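Local coordinates for DNA-damage inducible protein DDI1-like protein (Leishmania major, PDB 5YQ8) that probably cleaves proteins as an aspartic endopeptidase of the DDI1 family, through a retropepsin-like domain that pairs with a second copy, at residues A[19-24]-A[95-100]; A[78-83]-A[88-93]; A[102-105]-A[110-113]. One frame throughout, in Å; residues are numbered along the deposited sequence.

Contact 1. Residues A[19-24]-A[95-100]; sequences AFVDSG and DQLKRH
V21 and L97 meet where the strand carrying the catalytic loop lies beside helix 94-99, which follows strand 90-92. The CB of L97 is directed at the strand, and its two methyls share one partner: V21 CG1 lies 4.1 Å from L97 CD1 and 4.2 Å from L97 CD2. With CG1 anti to the backbone N (chi1 174°), V21 presents that single methyl to the leucine fork, and the two side chains cross at about a right angle. L97 reaches it with CG anti to its carbonyl carbon (chi1 -78°). L97 CD1 also comes close to the loop backbone, 4.2 Å from S23 CA, so the leucine packs against the Asp-Ser-Gly loop, whose D22 is the likely catalytic aspartate. G24 N makes weak bonds to D22 OD1 of its own chain and of the second subunit. At the far end of the helix, a weak bond of 2.8 Å from H100 NE2 to Q96 OE1 reaches back one turn. S23 OG turns to the second subunit, bonding to S23 N and V21 O there, the fireman's grip of retropepsins. Among its neighbours, the contact is shared with strand 103-105, whose I104 touches both V21 and L97; strand 90-92 runs beside F20 in the sheet, and L106 of the second subunit packs on L97.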
# COMPACT_ATOMS: atom_id res chain seq x y z
N ALA A 19 2.13 -1.64 13.29
CA ALA A 19 2.12 -2.39 12.03
C ALA A 19 1.79 -1.44 10.89
O ALA A 19 0.80 -0.76 10.93
CB ALA A 19 1.08 -3.52 12.08
N PHE A 20 2.63 -1.44 9.87
CA PHE A 20 2.40 -0.69 8.62
C PHE A 20 1.42 -1.37 7.67
O PHE A 20 1.58 -2.55 7.42
CB PHE A 20 3.71 -0.55 7.91
CG PHE A 20 3.69 0.34 6.69
CD1 PHE A 20 3.50 1.70 6.82
CD2 PHE A 20 3.93 -0.19 5.40
CE1 PHE A 20 3.57 2.52 5.70
CE2 PHE A 20 3.95 0.63 4.30
CZ PHE A 20 3.75 1.99 4.44
N VAL A 21 0.44 -0.63 7.19
CA VAL A 21 -0.65 -1.18 6.39
C VAL A 21 -0.43 -0.81 4.92
O VAL A 21 -0.71 0.34 4.53
CB VAL A 21 -2.02 -0.66 6.83
CG1 VAL A 21 -3.12 -1.13 5.88
CG2 VAL A 21 -2.32 -1.03 8.30
N ASP A 22 0.06 -1.76 4.14
CA ASP A 22 0.65 -1.53 2.78
C ASP A 22 -0.08 -2.32 1.75
O ASP A 22 0.16 -3.49 1.62
CB ASP A 22 2.12 -1.97 2.80
CG ASP A 22 2.90 -1.55 1.58
OD1 ASP A 22 2.31 -1.07 0.60
OD2 ASP A 22 4.15 -1.77 1.63
N SER A 23 -1.00 -1.71 1.04
CA SER A 23 -1.83 -2.43 0.07
C SER A 23 -1.09 -2.80 -1.18
O SER A 23 -1.49 -3.69 -1.89
CB SER A 23 -3.11 -1.62 -0.26
OG SER A 23 -2.90 -0.62 -1.27
N GLY A 24 0.02 -2.13 -1.44
CA GLY A 24 0.96 -2.55 -2.46
C GLY A 24 2.02 -3.57 -2.12
O GLY A 24 2.85 -3.85 -2.96
N ASP A 95 -1.69 -9.94 1.42
CA ASP A 95 -2.11 -11.26 1.87
C ASP A 95 -3.06 -11.25 3.09
O ASP A 95 -4.13 -11.88 3.09
CB ASP A 95 -0.88 -12.12 2.20
CG ASP A 95 0.32 -11.30 2.76
OD1 ASP A 95 0.33 -10.02 2.63
OD2 ASP A 95 1.27 -11.95 3.26
N GLN A 96 -2.65 -10.60 4.17
CA GLN A 96 -3.44 -10.58 5.41
C GLN A 96 -4.61 -9.59 5.34
O GLN A 96 -5.65 -9.83 5.85
CB GLN A 96 -2.54 -10.26 6.63
CG GLN A 96 -1.44 -11.29 6.90
CD GLN A 96 -1.98 -12.60 7.37
OE1 GLN A 96 -2.97 -12.62 8.09
NE2 GLN A 96 -1.34 -13.68 6.99
N LEU A 97 -4.44 -8.48 4.63
CA LEU A 97 -5.58 -7.59 4.32
C LEU A 97 -6.69 -8.33 3.61
O LEU A 97 -7.85 -8.15 3.93
CB LEU A 97 -5.13 -6.41 3.49
CG LEU A 97 -4.41 -5.26 4.21
CD1 LEU A 97 -3.89 -4.24 3.26
CD2 LEU A 97 -5.35 -4.62 5.22
N LYS A 98 -6.33 -9.17 2.66
CA LYS A 98 -7.25 -10.07 1.99
C LYS A 98 -7.65 -11.30 2.78
O LYS A 98 -8.80 -11.64 2.85
CB LYS A 98 -6.69 -10.50 0.63
CG LYS A 98 -6.57 -9.37 -0.38
CD LYS A 98 -6.68 -9.99 -1.76
CE LYS A 98 -7.27 -9.07 -2.76
NZ LYS A 98 -6.94 -9.64 -4.06
N ARG A 99 -6.75 -11.93 3.47
CA ARG A 99 -7.11 -13.12 4.25
C ARG A 99 -8.18 -12.86 5.32
O ARG A 99 -9.02 -13.70 5.61
CB ARG A 99 -5.81 -13.66 4.88
CG ARG A 99 -6.01 -14.59 6.05
CD ARG A 99 -6.71 -15.86 5.58
NE ARG A 99 -6.95 -16.62 6.78
CZ ARG A 99 -8.02 -16.52 7.54
NH1 ARG A 99 -9.02 -15.72 7.23
NH2 ARG A 99 -8.06 -17.20 8.67
N HIS A 100 -8.12 -11.70 5.93
CA HIS A 100 -9.07 -11.32 6.96
C HIS A 100 -10.09 -10.27 6.50
O HIS A 100 -10.83 -9.71 7.32
CB HIS A 100 -8.31 -10.83 8.21
CG HIS A 100 -7.31 -11.80 8.70
ND1 HIS A 100 -7.65 -12.97 9.34
CD2 HIS A 100 -5.96 -11.81 8.59
CE1 HIS A 100 -6.56 -13.64 9.63
NE2 HIS A 100 -5.52 -12.97 9.17

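Contact 2. Residues A[78-83]-A[88-93]; sequences FAFYVI and MDLIIG
Next to L90, which touches F80 across the contact, the D89 carboxylate is gripped on both oxygens: OD1 takes a hydrogen bond from N31 ND2, with a long, weak ion pair to R33, while OD2 forms a salt bridge with R37. At the other end of the segment G93 N donates to S28 OG, which also makes a weak bond with I91 O; G93 is the N-cap of helix 94-99. Polar groups thus fix the ends of 88-93, and its middle meets strand 74-83 through hydrocarbon alone.

Two pairs do this. The CB of F78 points at the facing segment, and ring atom CE2 of F78 comes within 4.1 Å of I92 CG1. The isoleucine offers that branch because CG1 is anti to its carbonyl carbon (chi1 -64°), and the two side chains cross at about a right angle. F80 reaches L90 more loosely, with F80 CD2 at 4.4 Å from L90 CD1. L90 stretches across with CG anti to its backbone N (chi1 -176°). Both rings are approached obliquely.

The backbones stay 8.8 Å apart at F80 CA and I91 CA, and in the sheet strand 29-31 lies between them; strand 90-92 threads between 15-21 and 29-31, the psi-shaped arrangement of aspartic proteases. Being apolar and without directional bonds, the contact probably depends on the fit of four buried side chains, F78, F80, L90 and I92, while the polar bonds of 88-93 lie mainly with D89 and G93.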
# COMPACT_ATOMS: atom_id res chain seq x y z
N PHE A 78 -1.94 -14.46 11.99
CA PHE A 78 -1.06 -13.97 10.97
C PHE A 78 -0.02 -14.97 10.54
O PHE A 78 0.41 -15.81 11.29
CB PHE A 78 -0.34 -12.71 11.45
CG PHE A 78 -1.11 -11.44 11.15
CD1 PHE A 78 -2.35 -11.19 11.79
CD2 PHE A 78 -0.65 -10.53 10.20
CE1 PHE A 78 -3.08 -10.08 11.50
CE2 PHE A 78 -1.40 -9.39 9.92
CZ PHE A 78 -2.60 -9.17 10.58
N ALA A 79 0.41 -14.85 9.29
CA ALA A 79 1.59 -15.55 8.74
C ALA A 79 2.41 -14.49 8.04
O ALA A 79 1.85 -13.61 7.31
CB ALA A 79 1.23 -16.59 7.74
N PHE A 80 3.72 -14.52 8.32
CA PHE A 80 4.62 -13.59 7.71
C PHE A 80 6.06 -14.06 7.67
O PHE A 80 6.41 -15.00 8.35
CB PHE A 80 4.58 -12.28 8.45
CG PHE A 80 4.59 -12.42 9.90
CD1 PHE A 80 5.70 -12.84 10.55
CD2 PHE A 80 3.45 -12.16 10.60
CE1 PHE A 80 5.67 -12.99 11.90
CE2 PHE A 80 3.37 -12.33 11.91
CZ PHE A 80 4.49 -12.73 12.57
N TYR A 81 6.84 -13.46 6.78
CA TYR A 81 8.26 -13.74 6.72
C TYR A 81 8.98 -12.97 7.79
O TYR A 81 8.53 -11.96 8.25
CB TYR A 81 8.79 -13.37 5.35
CG TYR A 81 8.22 -14.20 4.24
CD1 TYR A 81 8.46 -15.58 4.18
CD2 TYR A 81 7.47 -13.64 3.23
CE1 TYR A 81 7.98 -16.37 3.17
CE2 TYR A 81 7.02 -14.43 2.17
CZ TYR A 81 7.26 -15.81 2.17
OH TYR A 81 6.81 -16.70 1.23
N VAL A 82 10.14 -13.47 8.18
CA VAL A 82 10.98 -12.79 9.13
C VAL A 82 12.29 -12.45 8.43
O VAL A 82 12.91 -13.34 7.81
CB VAL A 82 11.22 -13.62 10.41
CG1 VAL A 82 12.16 -12.89 11.33
CG2 VAL A 82 9.91 -13.88 11.16
N ILE A 83 12.66 -11.16 8.49
CA ILE A 83 13.83 -10.64 7.81
C ILE A 83 14.63 -9.76 8.77
O ILE A 83 14.07 -8.85 9.37
CB ILE A 83 13.40 -9.86 6.55
CG1 ILE A 83 12.72 -10.80 5.55
CG2 ILE A 83 14.59 -9.19 5.91
CD1 ILE A 83 12.60 -10.35 4.10
N MET A 88 11.04 -1.31 9.46
CA MET A 88 9.68 -1.32 10.00
C MET A 88 9.41 -2.62 10.69
O MET A 88 9.63 -3.71 10.12
CB MET A 88 8.62 -1.08 8.90
CG MET A 88 8.87 0.22 8.22
SD MET A 88 7.43 0.71 7.27
CE MET A 88 7.38 -0.45 5.91
N ASP A 89 8.89 -2.52 11.92
CA ASP A 89 8.70 -3.69 12.78
C ASP A 89 7.84 -4.73 12.08
O ASP A 89 8.23 -5.89 11.98
CB ASP A 89 8.09 -3.27 14.11
CG ASP A 89 9.07 -2.44 14.94
OD1 ASP A 89 10.23 -2.21 14.43
OD2 ASP A 89 8.70 -2.09 16.12
N LEU A 90 6.70 -4.31 11.54
CA LEU A 90 5.73 -5.21 11.02
C LEU A 90 5.00 -4.52 9.92
O LEU A 90 4.54 -3.34 10.08
CB LEU A 90 4.76 -5.61 12.15
CG LEU A 90 3.70 -6.63 11.82
CD1 LEU A 90 4.29 -7.91 11.25
CD2 LEU A 90 2.90 -6.93 13.07
N ILE A 91 4.87 -5.24 8.80
CA ILE A 91 4.14 -4.83 7.66
C ILE A 91 2.93 -5.78 7.47
O ILE A 91 3.11 -7.04 7.32
CB ILE A 91 5.04 -4.84 6.43
CG1 ILE A 91 6.29 -4.03 6.75
CG2 ILE A 91 4.30 -4.20 5.29
CD1 ILE A 91 7.34 -3.98 5.68
N ILE A 92 1.73 -5.19 7.51
CA ILE A 92 0.51 -5.84 7.11
C ILE A 92 0.40 -5.73 5.58
O ILE A 92 0.12 -4.67 5.05
CB ILE A 92 -0.66 -5.20 7.79
CG1 ILE A 92 -0.55 -5.41 9.29
CG2 ILE A 92 -1.98 -5.85 7.33
CD1 ILE A 92 -1.72 -4.85 10.05
N GLY A 93 0.65 -6.81 4.86
CA GLY A 93 0.52 -6.78 3.40
C GLY A 93 -0.86 -7.14 2.90
O GLY A 93 -1.81 -7.45 3.66

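Contact 3. Residues A[102-105]-A[110-113]; sequences MMID and CLTI
M103 and T112 face each other as a hydrogen-bonded pair in a tight antiparallel beta hairpin, whose strands 103-105 and 110-113 run at 154° to one another. Backbone bonds come first. T112 N donates to M103 O at 2.8 Å, and M103 N returns the bond to T112 O at 2.9 Å. In the second hydrogen-bonded pair, D105 with C110, C110 N reaches D105 O at 3.0 Å and D105 N meets C110 O at the same distance. I104 and L111 form the non-hydrogen-bonded pair between them. The outer edge of strand 103-105 within this chain pairs in turn with an antiparallel strand of the second subunit, which carries the sheet across the dimer interface.

The polar side chains lie on the face of M103, D105, C110 and T112. The D105 carboxylate is held by the hairpin's own loop, with OD1 bonded to K107 N and OD2 to H108 ND1, while T112 OG1 is bonded to N117 OD1 on the next strand, 116-119. On the same face as these two, M103 CB packs against T112 CB, and D105 CB lies against C110 SG.

Apolar packing fills the opposite face. I104 and L111 lie side by side, pointing the same way, with I104 CG1 4.0 Å from L111 CD1; I104 is also packed on I104 of the second subunit. Near the start of the hairpin, M102 and I113 run alongside each other. M102 is extended beyond CG, so that its chain follows the isoleucine: M102 CG sits 3.5 Å from I113 CG1, and both M102 SD and M102 CE lie 3.7 Å from I113 CD1.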
# COMPACT_ATOMS: atom_id res chain seq x y z
N MET A 102 -10.16 -7.29 5.41
CA MET A 102 -10.06 -6.00 6.05
C MET A 102 -10.54 -4.89 5.13
O MET A 102 -10.71 -5.06 3.94
CB MET A 102 -8.60 -5.73 6.56
CG MET A 102 -8.17 -6.71 7.62
SD MET A 102 -6.48 -6.37 8.15
CE MET A 102 -5.98 -7.90 8.95
N MET A 103 -10.73 -3.72 5.74
CA MET A 103 -11.18 -2.55 5.07
C MET A 103 -10.28 -1.42 5.53
O MET A 103 -10.13 -1.15 6.73
CB MET A 103 -12.66 -2.28 5.37
CG MET A 103 -13.67 -3.38 4.92
SD MET A 103 -15.32 -3.42 5.71
CE MET A 103 -15.96 -5.03 5.26
N ILE A 104 -9.70 -0.71 4.55
CA ILE A 104 -8.80 0.39 4.79
C ILE A 104 -9.60 1.63 4.47
O ILE A 104 -9.70 2.06 3.29
CB ILE A 104 -7.54 0.32 3.94
CG1 ILE A 104 -6.81 -1.02 4.16
CG2 ILE A 104 -6.55 1.44 4.25
CD1 ILE A 104 -5.87 -1.36 2.99
N ASP A 105 -10.22 2.15 5.53
CA ASP A 105 -11.19 3.23 5.42
C ASP A 105 -10.50 4.57 5.68
O ASP A 105 -10.27 4.92 6.81
CB ASP A 105 -12.35 2.99 6.38
CG ASP A 105 -13.51 3.91 6.14
OD1 ASP A 105 -13.39 4.88 5.36
OD2 ASP A 105 -14.59 3.67 6.73
N CYS A 110 -9.51 4.64 9.71
CA CYS A 110 -9.57 3.44 10.55
C CYS A 110 -9.43 2.18 9.72
O CYS A 110 -9.69 2.18 8.50
CB CYS A 110 -10.87 3.35 11.30
SG CYS A 110 -12.34 2.93 10.31
N LEU A 111 -9.03 1.12 10.40
CA LEU A 111 -8.88 -0.19 9.82
C LEU A 111 -9.95 -1.06 10.36
O LEU A 111 -9.98 -1.31 11.57
CB LEU A 111 -7.55 -0.80 10.17
CG LEU A 111 -7.21 -2.16 9.53
CD1 LEU A 111 -7.04 -2.06 8.02
CD2 LEU A 111 -5.94 -2.72 10.18
N THR A 112 -10.84 -1.46 9.46
CA THR A 112 -12.01 -2.19 9.87
C THR A 112 -11.84 -3.69 9.60
O THR A 112 -11.52 -4.12 8.53
CB THR A 112 -13.26 -1.71 9.10
OG1 THR A 112 -13.35 -0.30 9.15
CG2 THR A 112 -14.45 -2.30 9.63
N ILE A 113 -11.98 -4.47 10.65
CA ILE A 113 -11.97 -5.95 10.61
C ILE A 113 -13.15 -6.40 11.48
O ILE A 113 -13.24 -6.01 12.60
CB ILE A 113 -10.68 -6.54 11.20
CG1 ILE A 113 -9.43 -5.74 10.78
CG2 ILE A 113 -10.59 -8.01 10.82
CD1 ILE A 113 -8.16 -6.23 11.42

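Contact 2 is nearest the centre of the chain, its four touching residues all buried; contact 3, largely buried but with M103 and T112 partly exposed, is farthest, its centre about 14 Å from the chain's centre. Contacts 1 and 2 share one sheet: strands 15-21 and 90-92 are neighbours, with F20 O 2.6 Å from I92 N, a probable hydrogen bond, and strand 90-92 leads straight into helix 94-99. That helix also leads to contact 3, where L97 O lies 2.9 Å from M102 N. Contacts 1 and 2 join non-adjacent elements by methyls and rings, whereas contact 3 is a backbone ladder with side chains added. Contacts 1 and 3 meet the second subunit broadly, contact 2 only at Y81.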